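Local coordinates for protein thymidylate synthase thyX (Helicobacter pylori, PDB 3N3Y) that probably makes dTMP by reductive methylation of dUMP, using FAD, NADPH and methylenetetrahydrofolate, and works as a homotetramer, at residues Arg173-Gln176 / Asn177-Leu181. Sequence-based numbering, arbitrary orientation.
Sequences RSLQ and NLLTL. With FAD (flavin-adenine dinucleotide), chain K.
Gln176 O takes two bonds from Thr180, one turn on in helix 172-182. Thr180 N and Thr180 OG1 each lie 3.0 Å from Gln176 O and reach it from opposite faces of the carbonyl plane. The hydroxyl can do this because OG1 sits beside its own backbone N, anti to the carbonyl carbon (chi1 -58°). Leu175 joins the next turn by a backbone bond and by side-chain packing. Leu179 N bonds to Leu175 O at 2.9 Å, while Leu175 CD1 lies 4.0 Å from Leu179 CG and 4.3 Å from Leu178 CD2. Leu175 and Leu178 also pack on Ile170 of strand 163-171, and Leu179 meets helix 189-201.

A water links Ser174 and Asn177: it donates to Ser174 OG and accepts from Asn177 ND2, 2.9 Å away. Ser174 OG also bonds to Ile85 O. Arg173, its chain extended, stretches out to the diphosphate of one FAD. Its NH1 bonds to O2P (3.0 Å, nearly straight) and its NH2 to O1P, with ribose C2B over one guanidinium face. Glu61 forms a salt bridge with NH1 and probably helps to position it. Asn177 ND2 bonds to the phosphate of a second FAD. Successive helix turns thus serve two FAD molecules, in keeping with the shared cofactor sites of the ThyX tetramer.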
loop_
_atom_site.group_PDB
_atom_site.type_symbol
_atom_site.label_atom_id
_atom_site.label_comp_id
_atom_site.label_asym_id
_atom_site.label_seq_id
_atom_site.Cartn_x
_atom_site.Cartn_y
_atom_site.Cartn_z
ATOM N N ARG A 173 -11.967 4.501 4.657
ATOM C CA ARG A 173 -11.993 3.054 4.543
ATOM C C ARG A 173 -10.990 2.388 5.490
ATOM O O ARG A 173 -11.277 1.362 6.109
ATOM C CB ARG A 173 -11.700 2.649 3.112
ATOM C CG ARG A 173 -11.761 1.153 2.857
ATOM C CD ARG A 173 -11.419 0.855 1.397
ATOM N NE ARG A 173 -11.766 -0.511 1.037
ATOM C CZ ARG A 173 -11.289 -1.158 -0.022
ATOM N NH1 ARG A 173 -10.418 -0.562 -0.833
ATOM N NH2 ARG A 173 -11.675 -2.409 -0.263
ATOM N N SER A 174 -9.798 2.957 5.586
ATOM C CA SER A 174 -8.797 2.412 6.494
ATOM C C SER A 174 -9.207 2.691 7.933
ATOM O O SER A 174 -9.054 1.839 8.803
ATOM C CB SER A 174 -7.418 3.002 6.216
ATOM O OG SER A 174 -6.436 2.285 6.939
ATOM N N LEU A 175 -9.743 3.881 8.174
ATOM C CA LEU A 175 -10.232 4.223 9.510
ATOM C C LEU A 175 -11.300 3.246 9.977
ATOM O O LEU A 175 -11.312 2.869 11.145
ATOM C CB LEU A 175 -10.750 5.661 9.586
ATOM C CG LEU A 175 -11.194 6.143 10.970
ATOM C CD1 LEU A 175 -10.102 5.943 12.035
ATOM C CD2 LEU A 175 -11.583 7.604 10.894
ATOM N N GLN A 176 -12.174 2.805 9.072
ATOM C CA GLN A 176 -13.179 1.811 9.464
ATOM C C GLN A 176 -12.519 0.535 9.955
ATOM O O GLN A 176 -12.930 -0.013 10.966
ATOM C CB GLN A 176 -14.138 1.460 8.324
ATOM C CG GLN A 176 -15.132 2.542 7.976
ATOM C CD GLN A 176 -16.143 2.069 6.933
ATOM O OE1 GLN A 176 -17.280 2.544 6.889
ATOM N NE2 GLN A 176 -15.733 1.123 6.100
ATOM N N ASN A 177 -11.532 0.046 9.197
ATOM C CA ASN A 177 -10.765 -1.143 9.557
ATOM C C ASN A 177 -10.139 -0.967 10.957
ATOM O O ASN A 177 -10.371 -1.768 11.850
ATOM C CB ASN A 177 -9.696 -1.440 8.476
ATOM C CG ASN A 177 -8.887 -2.737 8.751
ATOM O OD1 ASN A 177 -9.449 -3.824 8.931
ATOM N ND2 ASN A 177 -7.560 -2.610 8.780
ATOM N N LEU A 178 -9.374 0.107 11.137
ATOM C CA LEU A 178 -8.786 0.449 12.426
ATOM C C LEU A 178 -9.803 0.374 13.577
ATOM O O LEU A 178 -9.562 -0.316 14.573
ATOM C CB LEU A 178 -8.151 1.844 12.375
ATOM C CG LEU A 178 -7.412 2.315 13.637
ATOM C CD1 LEU A 178 -6.394 1.277 14.069
ATOM C CD2 LEU A 178 -6.717 3.662 13.413
ATOM N N LEU A 179 -10.929 1.076 13.432
ATOM C CA LEU A 179 -11.942 1.137 14.482
ATOM C C LEU A 179 -12.490 -0.235 14.819
ATOM O O LEU A 179 -12.681 -0.558 15.990
ATOM C CB LEU A 179 -13.082 2.071 14.111
ATOM C CG LEU A 179 -12.708 3.543 13.959
ATOM C CD1 LEU A 179 -13.947 4.367 13.663
ATOM C CD2 LEU A 179 -12.025 4.056 15.199
ATOM N N THR A 180 -12.713 -1.054 13.802
ATOM C CA THR A 180 -13.197 -2.410 14.021
ATOM C C THR A 180 -12.203 -3.284 14.801
ATOM O O THR A 180 -12.567 -3.910 15.794
ATOM C CB THR A 180 -13.538 -3.088 12.688
ATOM O OG1 THR A 180 -14.513 -2.297 12.010
ATOM C CG2 THR A 180 -14.091 -4.497 12.904
ATOM N N LEU A 181 -10.953 -3.327 14.343
ATOM C CA LEU A 181 -9.924 -4.165 14.973
ATOM C C LEU A 181 -9.587 -3.724 16.410
ATOM O O LEU A 181 -9.335 -4.557 17.274
ATOM C CB LEU A 181 -8.643 -4.188 14.118
ATOM C CG LEU A 181 -8.634 -5.000 12.812
ATOM C CD1 LEU A 181 -7.521 -4.568 11.876
ATOM C CD2 LEU A 181 -8.532 -6.496 13.085
HETATM P PA FAD K . -6.769 -3.891 -3.544
HETATM O O1A FAD K . -5.862 -5.004 -4.025
HETATM O O2A FAD K . -6.541 -2.572 -4.248
HETATM O O5B FAD K . -6.560 -3.683 -1.976
HETATM C C5B FAD K . -6.533 -4.803 -1.118
HETATM C C4B FAD K . -7.025 -4.330 0.238
HETATM O O4B FAD K . -6.129 -3.347 0.723
HETATM C C3B FAD K . -8.385 -3.642 0.115
HETATM O O3B FAD K . -9.448 -4.546 0.309
HETATM C C2B FAD K . -8.326 -2.565 1.176
HETATM O O2B FAD K . -8.635 -3.128 2.425
HETATM C C1B FAD K . -6.848 -2.255 1.257
HETATM N N9A FAD K . -6.433 -1.020 0.570
HETATM C C8A FAD K . -5.622 -0.917 -0.534
HETATM N N7A FAD K . -5.462 0.396 -0.813
HETATM C C5A FAD K . -6.164 1.122 0.096
HETATM C C6A FAD K . -6.361 2.487 0.274
HETATM N N6A FAD K . -5.645 3.369 -0.420
HETATM N N1A FAD K . -7.147 2.924 1.318
HETATM C C2A FAD K . -7.744 2.022 2.169
HETATM N N3A FAD K . -7.556 0.675 1.981
HETATM C C4A FAD K . -6.774 0.241 0.971
HETATM N N1 FAD K . -14.274 0.632 -9.629
HETATM C C2 FAD K . -14.742 1.820 -10.158
HETATM O O2 FAD K . -14.050 2.822 -10.141
HETATM N N3 FAD K . -16.000 1.893 -10.713
HETATM C C4 FAD K . -16.809 0.782 -10.753
HETATM O O4 FAD K . -17.923 0.883 -11.248
HETATM C C4X FAD K . -16.358 -0.430 -10.232
HETATM N N5 FAD K . -17.171 -1.551 -10.269
HETATM C C5X FAD K . -16.690 -2.741 -9.754
HETATM C C6 FAD K . -17.494 -3.872 -9.793
HETATM C C7 FAD K . -17.037 -5.076 -9.281
HETATM C C7M FAD K . -17.921 -6.291 -9.336
HETATM C C8 FAD K . -15.760 -5.150 -8.715
HETATM C C8M FAD K . -15.268 -6.453 -8.155
HETATM C C9 FAD K . -14.945 -4.020 -8.663
HETATM C C9A FAD K . -15.407 -2.810 -9.181
HETATM N N10 FAD K . -14.603 -1.682 -9.141
HETATM C C10 FAD K . -15.078 -0.497 -9.667
HETATM C "C1'" FAD K . -13.204 -1.730 -8.575
HETATM C "C2'" FAD K . -13.127 -1.671 -7.055
HETATM O "O2'" FAD K . -13.688 -0.458 -6.589
HETATM C "C3'" FAD K . -11.673 -1.790 -6.579
HETATM O "O3'" FAD K . -10.887 -0.702 -7.015
HETATM C "C4'" FAD K . -11.005 -3.096 -7.004
HETATM O "O4'" FAD K . -11.920 -4.144 -6.832
HETATM C "C5'" FAD K . -9.861 -3.422 -6.068
HETATM O "O5'" FAD K . -10.444 -3.788 -4.822
HETATM P P FAD K . -9.631 -3.621 -3.437
HETATM O O1P FAD K . -10.386 -4.280 -2.304
HETATM O O2P FAD K . -9.398 -2.158 -3.184
HETATM O O3P FAD K . -8.277 -4.463 -3.684
HETATM O O HOH W 1 -6.129 -0.062 9.025
#